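Local structure of M32 carboxypeptidase (Chitinophagaceae bacterium, 7A03) at residues Asp354-His359 with Asp491-Lys496; Thr182-Leu187 with Leu484-Phe489; Phe360-Arg365 with Pro420-Gly425; Asp200-His205 with Lys339-Val344. The protein probably acts as a metal-dependent carboxypeptidase of the M32 family, releasing amino acids from the C-terminal ends of peptides. All blocks are in the same frame, centred on the assembly; numbering follows the deposited sequence.

Contact 1: residues Asp354-His359 with Asp491-Lys496; sequences DEITYH and DYAAGK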
loop_
_atom_site.group_PDB
_atom_site.type_symbol
_atom_site.label_atom_id
_atom_site.label_comp_id
_atom_site.label_asym_id
_atom_site.label_seq_id
_atom_site.Cartn_x
_atom_site.Cartn_y
_atom_site.Cartn_z
ATOM N N ASP A 354 10.996 9.214 -5.753
ATOM C CA ASP A 354 11.842 8.032 -5.773
ATOM C C ASP A 354 11.802 7.327 -4.410
ATOM O O ASP A 354 11.345 7.877 -3.398
ATOM C CB ASP A 354 13.281 8.444 -6.034
ATOM C CG ASP A 354 13.801 9.372 -4.959
ATOM O OD1 ASP A 354 14.315 8.883 -3.926
ATOM O OD2 ASP A 354 13.663 10.596 -5.140
ATOM N N GLU A 355 12.339 6.106 -4.379
ATOM C CA GLU A 355 12.233 5.257 -3.189
ATOM C C GLU A 355 13.028 5.767 -1.985
ATOM O O GLU A 355 12.878 5.204 -0.892
ATOM C CB GLU A 355 12.623 3.803 -3.509
ATOM C CG GLU A 355 14.111 3.591 -3.717
ATOM C CD GLU A 355 14.468 2.157 -4.118
ATOM O OE1 GLU A 355 13.943 1.190 -3.509
ATOM O OE2 GLU A 355 15.295 2.011 -5.041
ATOM N N ILE A 356 13.874 6.785 -2.137
ATOM C CA ILE A 356 14.578 7.329 -0.978
ATOM C C ILE A 356 13.774 8.487 -0.413
ATOM O O ILE A 356 13.330 8.450 0.743
ATOM C CB ILE A 356 16.019 7.768 -1.308
ATOM C CG1 ILE A 356 16.813 6.588 -1.873
ATOM C CG2 ILE A 356 16.695 8.345 -0.078
ATOM C CD1 ILE A 356 16.907 5.412 -0.924
ATOM N N THR A 357 13.576 9.521 -1.232
ATOM C CA THR A 357 12.871 10.703 -0.750
ATOM C C THR A 357 11.426 10.402 -0.370
ATOM O O THR A 357 10.865 11.129 0.457
ATOM C CB THR A 357 12.922 11.823 -1.793
ATOM O OG1 THR A 357 12.259 11.383 -2.987
ATOM C CG2 THR A 357 14.358 12.212 -2.096
ATOM N N TYR A 358 10.825 9.347 -0.941
ATOM C CA TYR A 358 9.450 8.973 -0.599
ATOM C C TYR A 358 9.223 8.982 0.910
ATOM O O TYR A 358 8.189 9.465 1.399
ATOM C CB TYR A 358 9.145 7.570 -1.143
ATOM C CG TYR A 358 7.680 7.176 -1.055
ATOM C CD1 TYR A 358 7.164 6.581 0.098
ATOM C CD2 TYR A 358 6.822 7.398 -2.120
ATOM C CE1 TYR A 358 5.833 6.238 0.193
ATOM C CE2 TYR A 358 5.487 7.050 -2.046
ATOM C CZ TYR A 358 5.002 6.465 -0.890
ATOM O OH TYR A 358 3.671 6.113 -0.797
ATOM N N HIS A 359 10.193 8.468 1.666
ATOM C CA HIS A 359 9.980 8.278 3.091
ATOM C C HIS A 359 9.990 9.585 3.866
ATOM O O HIS A 359 9.333 9.674 4.908
ATOM C CB HIS A 359 10.920 7.190 3.602
ATOM C CG HIS A 359 10.819 5.950 2.774
ATOM N ND1 HIS A 359 9.697 5.145 2.799
ATOM C CD2 HIS A 359 11.632 5.436 1.821
ATOM C CE1 HIS A 359 9.843 4.167 1.922
ATOM N NE2 HIS A 359 11.010 4.315 1.318
ATOM N N ASP A 491 20.824 -0.652 4.314
ATOM C CA ASP A 491 21.924 -1.358 3.656
ATOM C C ASP A 491 21.613 -1.581 2.183
ATOM O O ASP A 491 22.498 -1.444 1.326
ATOM C CB ASP A 491 22.215 -2.701 4.331
ATOM C CG ASP A 491 22.734 -2.554 5.749
ATOM O OD1 ASP A 491 23.033 -1.414 6.166
ATOM O OD2 ASP A 491 22.845 -3.599 6.430
ATOM N N TYR A 492 20.351 -1.879 1.876
ATOM C CA TYR A 492 19.938 -2.048 0.488
ATOM C C TYR A 492 20.099 -0.745 -0.296
ATOM O O TYR A 492 20.632 -0.728 -1.421
ATOM C CB TYR A 492 18.472 -2.516 0.500
ATOM C CG TYR A 492 17.643 -2.095 -0.697
ATOM C CD1 TYR A 492 17.785 -2.741 -1.919
ATOM C CD2 TYR A 492 16.700 -1.074 -0.596
ATOM C CE1 TYR A 492 17.039 -2.365 -3.018
ATOM C CE2 TYR A 492 15.945 -0.693 -1.698
ATOM C CZ TYR A 492 16.127 -1.344 -2.899
ATOM O OH TYR A 492 15.380 -0.986 -3.990
ATOM N N ALA A 493 19.694 0.371 0.314
ATOM C CA ALA A 493 19.735 1.662 -0.365
ATOM C C ALA A 493 21.161 2.171 -0.516
ATOM O O ALA A 493 21.543 2.669 -1.580
ATOM C CB ALA A 493 18.899 2.668 0.428
ATOM N N ALA A 494 21.948 2.104 0.556
ATOM C CA ALA A 494 23.351 2.488 0.484
ATOM C C ALA A 494 24.097 1.634 -0.530
ATOM O O ALA A 494 24.901 2.153 -1.309
ATOM C CB ALA A 494 23.997 2.384 1.867
ATOM N N GLY A 495 23.832 0.321 -0.552
ATOM C CA GLY A 495 24.512 -0.536 -1.506
ATOM C C GLY A 495 24.225 -0.148 -2.940
ATOM O O GLY A 495 25.100 -0.245 -3.808
ATOM N N LYS A 496 23.001 0.310 -3.208
ATOM C CA LYS A 496 22.681 0.718 -4.570
ATOM C C LYS A 496 23.155 2.133 -4.893
ATOM O O LYS A 496 23.582 2.390 -6.025
ATOM C CB LYS A 496 21.177 0.566 -4.824
ATOM C CG LYS A 496 20.687 1.274 -6.059
ATOM C CD LYS A 496 19.433 0.617 -6.596
ATOM C CE LYS A 496 18.314 0.692 -5.589
ATOM N NZ LYS A 496 17.028 0.287 -6.238
#
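Glu-355 meets Tyr-492 and Lys-496 with the two oxygens of its carboxylate, joining the turn that leads into helix 358-374 to the C-terminal helix 486-497 of this mainly helical M32 fold. Asp-354 OD1 accepts Ile-356 N at 2.8 Å, which makes an Asx turn, and the added bond from Thr-357 N at 2.9 Å, three residues on, extends it to an Asx motif; both donors come from the same face of the carboxylate plane, and this holds the backbone in which Glu-355 sits.

The close part of the contact is polar. Tyr-492 OH donates to Glu-355 OE1 at 2.7 Å, meeting it on the syn side, 16° out of the carboxylate plane. OE1 lies in the plane of the tyrosine ring, at its edge, while the carboxylate is turned 69° from that ring. The salt bridge from Lys-496 NZ to Glu-355 OE2, also 2.7 Å, uses the syn lone pair. A bend at chi3 of Lys-496 (62°) brings the ammonium back toward Tyr-492, one turn earlier on the same helix, so that NZ donates to Tyr-492 OH at 3.1 Å and the three groups form a closed triangle. NZ has a further acceptor in Asn-342 OD1. Lys-496 is buried, whereas Glu-355 and Tyr-492 are partly exposed, so solvent can reach the cluster from their side. The ammonium and the phenol hydrogen bond would be expected to stabilise the ionised carboxylate of Glu-355.

The apolar part is buried but thin. Ile-356 also packs on Leu-188 of helix 170-192, and against helix 486-497 it offers a single methyl: its CD1 lies 3.7 Å from Ala-493 CB.

Contact 2: residues Thr182-Leu187 with Leu484-Phe489; sequences TALSPL and LQFSYF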
loop_
_atom_site.group_PDB
_atom_site.type_symbol
_atom_site.label_atom_id
_atom_site.label_comp_id
_atom_site.label_asym_id
_atom_site.label_seq_id
_atom_site.Cartn_x
_atom_site.Cartn_y
_atom_site.Cartn_z
ATOM N N THR A 182 17.942 10.386 10.238
ATOM C CA THR A 182 19.368 10.457 10.542
ATOM C C THR A 182 20.201 9.664 9.550
ATOM O O THR A 182 21.388 9.949 9.397
ATOM C CB THR A 182 19.663 9.933 11.959
ATOM O OG1 THR A 182 19.233 8.581 12.082
ATOM C CG2 THR A 182 18.941 10.778 13.009
ATOM N N ALA A 183 19.609 8.694 8.854
ATOM C CA ALA A 183 20.362 7.878 7.918
ATOM C C ALA A 183 20.157 8.300 6.469
ATOM O O ALA A 183 21.116 8.315 5.698
ATOM C CB ALA A 183 19.983 6.401 8.076
ATOM N N LEU A 184 18.937 8.665 6.073
ATOM C CA LEU A 184 18.711 9.035 4.685
ATOM C C LEU A 184 19.047 10.490 4.387
ATOM O O LEU A 184 19.347 10.805 3.230
ATOM C CB LEU A 184 17.272 8.735 4.255
ATOM C CG LEU A 184 16.850 7.266 4.354
ATOM C CD1 LEU A 184 15.446 7.109 3.760
ATOM C CD2 LEU A 184 17.833 6.299 3.683
ATOM N N SER A 185 19.007 11.408 5.364
ATOM C CA SER A 185 19.490 12.754 5.059
ATOM C C SER A 185 20.946 12.760 4.609
ATOM O O SER A 185 21.244 13.379 3.571
ATOM C CB SER A 185 19.217 13.735 6.208
ATOM O OG SER A 185 17.872 13.645 6.652
ATOM N N PRO A 186 21.885 12.108 5.306
ATOM C CA PRO A 186 23.264 12.083 4.788
ATOM C C PRO A 186 23.367 11.412 3.437
ATOM O O PRO A 186 24.145 11.849 2.577
ATOM C CB PRO A 186 24.039 11.305 5.866
ATOM C CG PRO A 186 23.215 11.384 7.092
ATOM C CD PRO A 186 21.779 11.440 6.617
ATOM N N LEU A 187 22.581 10.354 3.226
ATOM C CA LEU A 187 22.582 9.697 1.927
ATOM C C LEU A 187 22.121 10.653 0.826
ATOM O O LEU A 187 22.702 10.678 -0.269
ATOM C CB LEU A 187 21.728 8.429 2.000
ATOM C CG LEU A 187 21.547 7.629 0.719
ATOM C CD1 LEU A 187 22.878 7.433 0.074
ATOM C CD2 LEU A 187 20.888 6.290 0.999
ATOM N N LEU A 484 10.886 -5.717 12.677
ATOM C CA LEU A 484 11.176 -4.778 11.599
ATOM C C LEU A 484 12.323 -3.856 11.993
ATOM O O LEU A 484 12.262 -3.171 13.020
ATOM C CB LEU A 484 9.930 -3.964 11.249
ATOM C CG LEU A 484 10.164 -2.892 10.175
ATOM C CD1 LEU A 484 10.746 -3.509 8.902
ATOM C CD2 LEU A 484 8.892 -2.105 9.879
ATOM N N GLN A 485 13.367 -3.849 11.173
ATOM C CA GLN A 485 14.557 -3.040 11.409
ATOM C C GLN A 485 14.856 -2.252 10.149
ATOM O O GLN A 485 15.115 -2.844 9.093
ATOM C CB GLN A 485 15.743 -3.923 11.804
ATOM C CG GLN A 485 15.524 -4.573 13.155
ATOM C CD GLN A 485 16.583 -5.587 13.515
ATOM O OE1 GLN A 485 17.199 -6.210 12.654
ATOM N NE2 GLN A 485 16.797 -5.767 14.815
ATOM N N PHE A 486 14.817 -0.918 10.266
ATOM C CA PHE A 486 15.134 -0.037 9.153
ATOM C C PHE A 486 16.518 -0.305 8.572
ATOM O O PHE A 486 16.761 0.008 7.400
ATOM C CB PHE A 486 15.021 1.425 9.610
ATOM C CG PHE A 486 15.472 2.412 8.582
ATOM C CD1 PHE A 486 14.646 2.741 7.515
ATOM C CD2 PHE A 486 16.733 2.987 8.655
ATOM C CE1 PHE A 486 15.055 3.631 6.548
ATOM C CE2 PHE A 486 17.143 3.880 7.681
ATOM C CZ PHE A 486 16.303 4.210 6.633
ATOM N N SER A 487 17.436 -0.866 9.366
ATOM C CA SER A 487 18.793 -1.121 8.887
ATOM C C SER A 487 18.814 -1.913 7.579
ATOM O O SER A 487 19.689 -1.708 6.724
ATOM C CB SER A 487 19.593 -1.844 9.968
ATOM O OG SER A 487 18.984 -3.075 10.316
ATOM N N TYR A 488 17.869 -2.839 7.406
ATOM C CA TYR A 488 17.839 -3.613 6.169
ATOM C C TYR A 488 17.622 -2.710 4.959
ATOM O O TYR A 488 18.326 -2.827 3.936
ATOM C CB TYR A 488 16.733 -4.661 6.248
ATOM C CG TYR A 488 17.007 -5.856 7.137
ATOM C CD1 TYR A 488 16.642 -5.852 8.470
ATOM C CD2 TYR A 488 17.595 -7.005 6.620
ATOM C CE1 TYR A 488 16.867 -6.957 9.272
ATOM C CE2 TYR A 488 17.824 -8.119 7.411
ATOM C CZ TYR A 488 17.455 -8.087 8.735
ATOM O OH TYR A 488 17.671 -9.191 9.522
ATOM N N PHE A 489 16.623 -1.816 5.049
ATOM C CA PHE A 489 16.398 -0.865 3.970
ATOM C C PHE A 489 17.625 0.012 3.768
ATOM O O PHE A 489 18.009 0.295 2.627
ATOM C CB PHE A 489 15.179 0.006 4.254
ATOM C CG PHE A 489 14.844 0.935 3.134
ATOM C CD1 PHE A 489 14.044 0.512 2.074
ATOM C CD2 PHE A 489 15.333 2.222 3.119
ATOM C CE1 PHE A 489 13.748 1.373 1.022
ATOM C CE2 PHE A 489 15.040 3.088 2.065
ATOM C CZ PHE A 489 14.241 2.659 1.021
#
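Phe-486 pushes the edge of its ring into the shallow hollow between Ala-183 and Leu-184. Its CE2 comes 3.8 Å from Ala-183 CB, and its CZ lies 3.9 Å from Leu-184 CG. Leu-184 CD2 is in the ring plane, also 3.9 Å from Phe-486 CZ, so the isopropyl fork borders the end of the ring and covers neither of its faces. The ring gets there because CG of Phe-486 stands trans to the backbone N (chi1 174°), which directs it toward helix 170-192.

The hollow lies on an irregular piece of that helix: a wider pi-type turn spans 182-184, and the bonding is interrupted at the N of Pro-186. The contact thus packs a distorted stretch of helix 170-192 against the first turn of helix 486-497, within the helical body of the M32 fold. One turn on, Phe-489 forms a second bump with a longer contact, its CE2 approaching Leu-184 CD1 obliquely at 4.4 Å. The leucine thus touches two aromatic rings of one helix, while Phe-360 of helix 358-374 touches it as well. Phe-427 of helix 420-439 makes edge-to-face contacts with both Phe-486 and Phe-489.

Contact 3: residues Phe360-Arg365 with Pro420-Gly425; sequences FHIMIR and PTYSLG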
loop_
_atom_site.group_PDB
_atom_site.type_symbol
_atom_site.label_atom_id
_atom_site.label_comp_id
_atom_site.label_asym_id
_atom_site.label_seq_id
_atom_site.Cartn_x
_atom_site.Cartn_y
_atom_site.Cartn_z
ATOM N N PHE A 360 10.617 10.634 3.327
ATOM C CA PHE A 360 10.439 11.938 3.956
ATOM C C PHE A 360 9.006 12.429 3.801
ATOM O O PHE A 360 8.414 12.937 4.767
ATOM C CB PHE A 360 11.454 12.938 3.422
ATOM C CG PHE A 360 12.849 12.675 3.912
ATOM C CD1 PHE A 360 13.661 11.756 3.265
ATOM C CD2 PHE A 360 13.320 13.291 5.058
ATOM C CE1 PHE A 360 14.939 11.492 3.735
ATOM C CE2 PHE A 360 14.587 13.030 5.526
ATOM C CZ PHE A 360 15.392 12.133 4.867
ATOM N N HIS A 361 8.420 12.231 2.613
ATOM C CA HIS A 361 7.003 12.543 2.431
ATOM C C HIS A 361 6.177 11.848 3.508
ATOM O O HIS A 361 5.344 12.475 4.185
ATOM C CB HIS A 361 6.540 12.101 1.039
ATOM C CG HIS A 361 7.174 12.852 -0.096
ATOM N ND1 HIS A 361 6.642 14.015 -0.626
ATOM C CD2 HIS A 361 8.272 12.574 -0.837
ATOM C CE1 HIS A 361 7.406 14.433 -1.620
ATOM N NE2 HIS A 361 8.403 13.578 -1.768
ATOM N N ILE A 362 6.470 10.566 3.751
ATOM C CA ILE A 362 5.650 9.852 4.722
ATOM C C ILE A 362 5.925 10.403 6.104
ATOM O O ILE A 362 4.999 10.621 6.904
ATOM C CB ILE A 362 5.890 8.335 4.636
ATOM C CG1 ILE A 362 5.502 7.796 3.260
ATOM C CG2 ILE A 362 5.123 7.595 5.724
ATOM C CD1 ILE A 362 4.001 7.843 2.973
ATOM N N MET A 363 7.194 10.680 6.399
ATOM C CA MET A 363 7.537 11.160 7.728
ATOM C C MET A 363 6.815 12.464 8.022
ATOM O O MET A 363 6.268 12.649 9.122
ATOM C CB MET A 363 9.045 11.340 7.835
ATOM C CG MET A 363 9.533 11.611 9.240
ATOM S SD MET A 363 11.296 11.928 9.226
ATOM C CE MET A 363 11.331 13.544 8.455
ATOM N N ILE A 364 6.733 13.347 7.020
ATOM C CA ILE A 364 6.098 14.636 7.253
ATOM C C ILE A 364 4.630 14.424 7.580
ATOM O O ILE A 364 4.119 14.955 8.578
ATOM C CB ILE A 364 6.316 15.565 6.047
ATOM C CG1 ILE A 364 7.781 16.007 6.010
ATOM C CG2 ILE A 364 5.374 16.758 6.138
ATOM C CD1 ILE A 364 8.222 16.519 4.666
ATOM N N ARG A 365 3.967 13.543 6.819
ATOM C CA ARG A 365 2.559 13.275 7.089
ATOM C C ARG A 365 2.402 12.654 8.468
ATOM O O ARG A 365 1.508 13.040 9.245
ATOM C CB ARG A 365 1.973 12.389 5.983
ATOM C CG ARG A 365 1.792 13.143 4.653
ATOM C CD ARG A 365 1.851 12.194 3.453
ATOM N NE ARG A 365 1.638 12.858 2.164
ATOM C CZ ARG A 365 2.510 13.690 1.583
ATOM N NH1 ARG A 365 3.660 13.980 2.171
ATOM N NH2 ARG A 365 2.242 14.232 0.399
ATOM N N PRO A 420 1.743 5.876 7.325
ATOM C CA PRO A 420 2.945 5.121 7.715
ATOM C C PRO A 420 3.047 3.756 7.051
ATOM O O PRO A 420 4.170 3.280 6.826
ATOM C CB PRO A 420 2.820 5.009 9.243
ATOM C CG PRO A 420 1.988 6.170 9.636
ATOM C CD PRO A 420 1.001 6.357 8.511
ATOM N N THR A 421 1.910 3.126 6.708
ATOM C CA THR A 421 1.965 1.791 6.123
ATOM C C THR A 421 2.773 1.768 4.831
ATOM O O THR A 421 3.436 0.763 4.549
ATOM C CB THR A 421 0.566 1.202 5.917
ATOM O OG1 THR A 421 -0.161 1.984 4.962
ATOM C CG2 THR A 421 -0.186 1.163 7.238
ATOM N N TYR A 422 2.764 2.857 4.051
ATOM C CA TYR A 422 3.566 2.855 2.826
ATOM C C TYR A 422 5.038 2.624 3.150
ATOM O O TYR A 422 5.689 1.737 2.566
ATOM C CB TYR A 422 3.406 4.165 2.048
ATOM C CG TYR A 422 2.031 4.455 1.495
ATOM C CD1 TYR A 422 1.589 3.867 0.314
ATOM C CD2 TYR A 422 1.194 5.354 2.137
ATOM C CE1 TYR A 422 0.347 4.157 -0.198
ATOM C CE2 TYR A 422 -0.058 5.644 1.638
ATOM C CZ TYR A 422 -0.476 5.042 0.470
ATOM O OH TYR A 422 -1.730 5.347 -0.034
ATOM N N SER A 423 5.565 3.379 4.121
ATOM C CA SER A 423 6.962 3.200 4.489
ATOM C C SER A 423 7.184 1.851 5.125
ATOM O O SER A 423 8.187 1.192 4.829
ATOM C CB SER A 423 7.463 4.301 5.423
ATOM O OG SER A 423 7.597 5.511 4.703
ATOM N N LEU A 424 6.243 1.398 5.961
ATOM C CA LEU A 424 6.419 0.084 6.558
ATOM C C LEU A 424 6.548 -0.961 5.460
ATOM O O LEU A 424 7.424 -1.836 5.520
ATOM C CB LEU A 424 5.246 -0.235 7.488
ATOM C CG LEU A 424 5.116 0.588 8.777
ATOM C CD1 LEU A 424 3.860 0.191 9.563
ATOM C CD2 LEU A 424 6.353 0.412 9.630
ATOM N N GLY A 425 5.733 -0.825 4.407
ATOM C CA GLY A 425 5.806 -1.780 3.322
ATOM C C GLY A 425 7.200 -1.820 2.739
ATOM O O GLY A 425 7.809 -2.889 2.615
#
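With chi1 at -62°, Ile-362 holds CG1 beside its backbone N and CG2 beside its carbonyl carbon, presenting both branches to helix 420-425. Ser-423, with chi1 at -72°, turns OG into the base of that fork. The hydroxyl oxygen sits 3.3 Å from Ile-362 CB and 3.4 Å from Ile-362 CG2, with CG1 about equally close. Each branch then finds its own neighbour: CG2 of Ile-362 rests 3.9 Å from Pro-420 CA, and its CD1 lies 3.8 Å from Tyr-422 CB. The same methyl is equally near Tyr-422 CD2, reaching the ring obliquely, and the two side chains cross at about a right angle.

This is an obliquely antiparallel helix pair. The segment axes of 360-365 and 420-425 approach to 9.1 Å with 144° between their directions, and one isoleucine makes every contact from its side. Phe-177 of helix 170-192 also touches Ile-362.

The polar ends look elsewhere. Tyr-422 OH is hydrogen-bonded to His-410 NE2, and its ring makes a cation-pi contact with Arg-350, close to the HExxH residues that probably form the metal site of this family. Ser-423 OG is bonded to His-359 ND1. A buried hydroxyl can therefore lie against aliphatic carbon without losing its polar partner; no polar bond links the two segments directly, so van der Waals contact carries their meeting.

Contact 4: residues Asp200-His205 with Lys339-Val344; sequences DFLHLH and KAINHV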
loop_
_atom_site.group_PDB
_atom_site.type_symbol
_atom_site.label_atom_id
_atom_site.label_comp_id
_atom_site.label_asym_id
_atom_site.label_seq_id
_atom_site.Cartn_x
_atom_site.Cartn_y
_atom_site.Cartn_z
ATOM N N ASP A 200 17.403 11.094 -20.447
ATOM C CA ASP A 200 16.330 11.593 -21.298
ATOM C C ASP A 200 15.820 10.543 -22.280
ATOM O O ASP A 200 14.724 10.709 -22.830
ATOM C CB ASP A 200 16.699 12.916 -21.969
ATOM C CG ASP A 200 17.886 12.796 -22.894
ATOM O OD1 ASP A 200 18.469 11.693 -22.999
ATOM O OD2 ASP A 200 18.238 13.821 -23.519
ATOM N N PHE A 201 16.566 9.452 -22.484
ATOM C CA PHE A 201 16.054 8.353 -23.294
ATOM C C PHE A 201 14.781 7.752 -22.718
ATOM O O PHE A 201 14.004 7.139 -23.462
ATOM C CB PHE A 201 17.119 7.263 -23.472
ATOM C CG PHE A 201 17.771 6.818 -22.185
ATOM C CD1 PHE A 201 17.164 5.870 -21.371
ATOM C CD2 PHE A 201 19.006 7.324 -21.807
ATOM C CE1 PHE A 201 17.759 5.457 -20.183
ATOM C CE2 PHE A 201 19.612 6.902 -20.634
ATOM C CZ PHE A 201 18.990 5.966 -19.827
ATOM N N LEU A 202 14.531 7.924 -21.418
ATOM C CA LEU A 202 13.298 7.395 -20.844
ATOM C C LEU A 202 12.080 8.198 -21.268
ATOM O O LEU A 202 10.953 7.710 -21.132
ATOM C CB LEU A 202 13.375 7.353 -19.318
ATOM C CG LEU A 202 14.337 6.359 -18.675
ATOM C CD1 LEU A 202 14.241 6.502 -17.164
ATOM C CD2 LEU A 202 14.037 4.930 -19.085
ATOM N N HIS A 203 12.286 9.407 -21.797
ATOM C CA HIS A 203 11.190 10.250 -22.246
ATOM C C HIS A 203 11.085 10.311 -23.764
ATOM O O HIS A 203 10.405 11.193 -24.298
ATOM C CB HIS A 203 11.282 11.639 -21.618
ATOM C CG HIS A 203 10.984 11.642 -20.152
ATOM N ND1 HIS A 203 11.799 11.025 -19.227
ATOM C CD2 HIS A 203 9.946 12.158 -19.453
ATOM C CE1 HIS A 203 11.285 11.174 -18.019
ATOM N NE2 HIS A 203 10.160 11.857 -18.129
ATOM N N LEU A 204 11.735 9.385 -24.466
ATOM C CA LEU A 204 11.508 9.200 -25.897
ATOM C C LEU A 204 10.142 8.532 -26.101
ATOM O O LEU A 204 9.357 8.339 -25.165
ATOM C CB LEU A 204 12.650 8.400 -26.517
ATOM C CG LEU A 204 14.032 9.050 -26.515
ATOM C CD1 LEU A 204 15.138 8.071 -26.928
ATOM C CD2 LEU A 204 14.008 10.270 -27.428
ATOM N N HIS A 205 9.839 8.158 -27.338
ATOM C CA HIS A 205 8.544 7.567 -27.666
ATOM C C HIS A 205 8.635 6.050 -27.568
ATOM O O HIS A 205 9.414 5.423 -28.294
ATOM C CB HIS A 205 8.090 7.960 -29.074
ATOM C CG HIS A 205 6.826 7.273 -29.506
ATOM N ND1 HIS A 205 5.574 7.755 -29.193
ATOM C CD2 HIS A 205 6.625 6.137 -30.217
ATOM C CE1 HIS A 205 4.655 6.948 -29.694
ATOM N NE2 HIS A 205 5.267 5.960 -30.324
ATOM N N LYS A 339 21.175 3.267 -13.837
ATOM C CA LYS A 339 21.263 4.527 -13.111
ATOM C C LYS A 339 20.030 5.387 -13.366
ATOM O O LYS A 339 19.513 6.030 -12.444
ATOM C CB LYS A 339 22.542 5.260 -13.504
ATOM C CG LYS A 339 23.817 4.569 -13.015
ATOM C CD LYS A 339 23.746 4.315 -11.510
ATOM C CE LYS A 339 24.896 3.446 -11.014
ATOM N NZ LYS A 339 24.871 3.330 -9.527
ATOM N N ALA A 340 19.515 5.374 -14.598
ATOM C CA ALA A 340 18.394 6.241 -14.946
ATOM C C ALA A 340 17.106 5.808 -14.257
ATOM O O ALA A 340 16.284 6.650 -13.869
ATOM C CB ALA A 340 18.208 6.221 -16.458
ATOM N N ILE A 341 16.896 4.494 -14.123
ATOM C CA ILE A 341 15.706 4.006 -13.434
ATOM C C ILE A 341 15.849 4.076 -11.924
ATOM O O ILE A 341 14.875 3.813 -11.204
ATOM C CB ILE A 341 15.267 2.615 -13.926
ATOM C CG1 ILE A 341 16.337 1.581 -13.562
ATOM C CG2 ILE A 341 15.008 2.658 -15.430
ATOM C CD1 ILE A 341 15.806 0.203 -13.313
ATOM N N ASN A 342 17.041 4.413 -11.427
ATOM C CA ASN A 342 17.229 4.689 -10.007
ATOM C C ASN A 342 17.612 6.145 -9.730
ATOM O O ASN A 342 18.571 6.412 -9.000
ATOM C CB ASN A 342 18.296 3.756 -9.449
ATOM C CG ASN A 342 17.812 2.343 -9.324
ATOM O OD1 ASN A 342 17.018 2.026 -8.438
ATOM N ND2 ASN A 342 18.304 1.475 -10.193
ATOM N N HIS A 343 16.864 7.090 -10.300
ATOM C CA HIS A 343 17.159 8.509 -10.143
ATOM C C HIS A 343 16.513 9.048 -8.868
ATOM O O HIS A 343 15.290 8.976 -8.703
ATOM C CB HIS A 343 16.684 9.310 -11.351
ATOM C CG HIS A 343 16.997 10.772 -11.251
ATOM N ND1 HIS A 343 18.282 11.263 -11.326
ATOM C CD2 HIS A 343 16.195 11.844 -11.054
ATOM C CE1 HIS A 343 18.257 12.576 -11.190
ATOM N NE2 HIS A 343 17.004 12.955 -11.025
ATOM N N VAL A 344 17.333 9.614 -7.985
ATOM C CA VAL A 344 16.875 10.151 -6.704
ATOM C C VAL A 344 16.885 11.670 -6.768
ATOM O O VAL A 344 17.905 12.280 -7.123
ATOM C CB VAL A 344 17.746 9.641 -5.545
ATOM C CG1 VAL A 344 17.536 10.484 -4.289
ATOM C CG2 VAL A 344 17.438 8.189 -5.267
#
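The 3.0 Å bond from His-203 N to Asp-200 O is the shortest backbone bond inside either segment, and it closes the 3-10 turn from which Phe-201 and Leu-202 reach Ala-340. Across the contact itself the evidence is wholly apolar. The methyl of Ala-340 points at the turn, and CB lies 3.5 Å from Phe-201 CZ and 3.8 Å from Phe-201 CE1. The approach to the ring is oblique. Phe-201 attains it with chi1 at 50°, CG lying between its backbone N and carbonyl carbon, which directs the ring toward Ala-340 at the end of helix 334-341.

Leu-202 comes to the same alanine by another route. Its CD1 lies 4.0 Å from Ala-340 CB and 3.9 Å from Ala-340 O, so one methyl touches both side chain and backbone. The same CD1 reaches Ile-341 CG2 at 4.3 Å, a looser contact. The small Ala-340 methyl is thus met by two large side chains, and all four touching residues are buried, while the chain just after the turn is exposed.

Beyond the alanine, Asn-342 N bonds to Lys-339 O at 3.1 Å, and the Asn-342 amide ND2 donates to Tyr-338 O and Arg-309 O, tying down the chain leaving the helix.

The turn belongs to the connection between helix 170-192 and helix 208-222. Leu-202 is joined by backbone bonds to Phe-258, at the start of helix 258-277, which follows strand 247-251; Ile-341 packs on Trp-263 of that same helix.

How the contacts relate
From the N terminus, contact 2 opens first, at 182-187, and contact 4 next, at 200-205. Contact 4 closes at 339-344, before contact 1 opens at 354-359, so these two are in series. Contact 3 runs from 360-365 to 420-425, nested inside the loops of contacts 1 and 2. Contact 2 closes at 484-489 and contact 1 at 491-496, so their loops cross; contact 4 also lies within contact 2. Contacts 1 and 2 share helix 486-497, and contacts 1 and 3 share helix 358-374. Together they bind the C-terminal helix, helix 170-192 and helix 420-439 around helix 358-374. Contact 4, farthest from the chain centre, joins the connection after helix 170-192 to the end of helix 334-341.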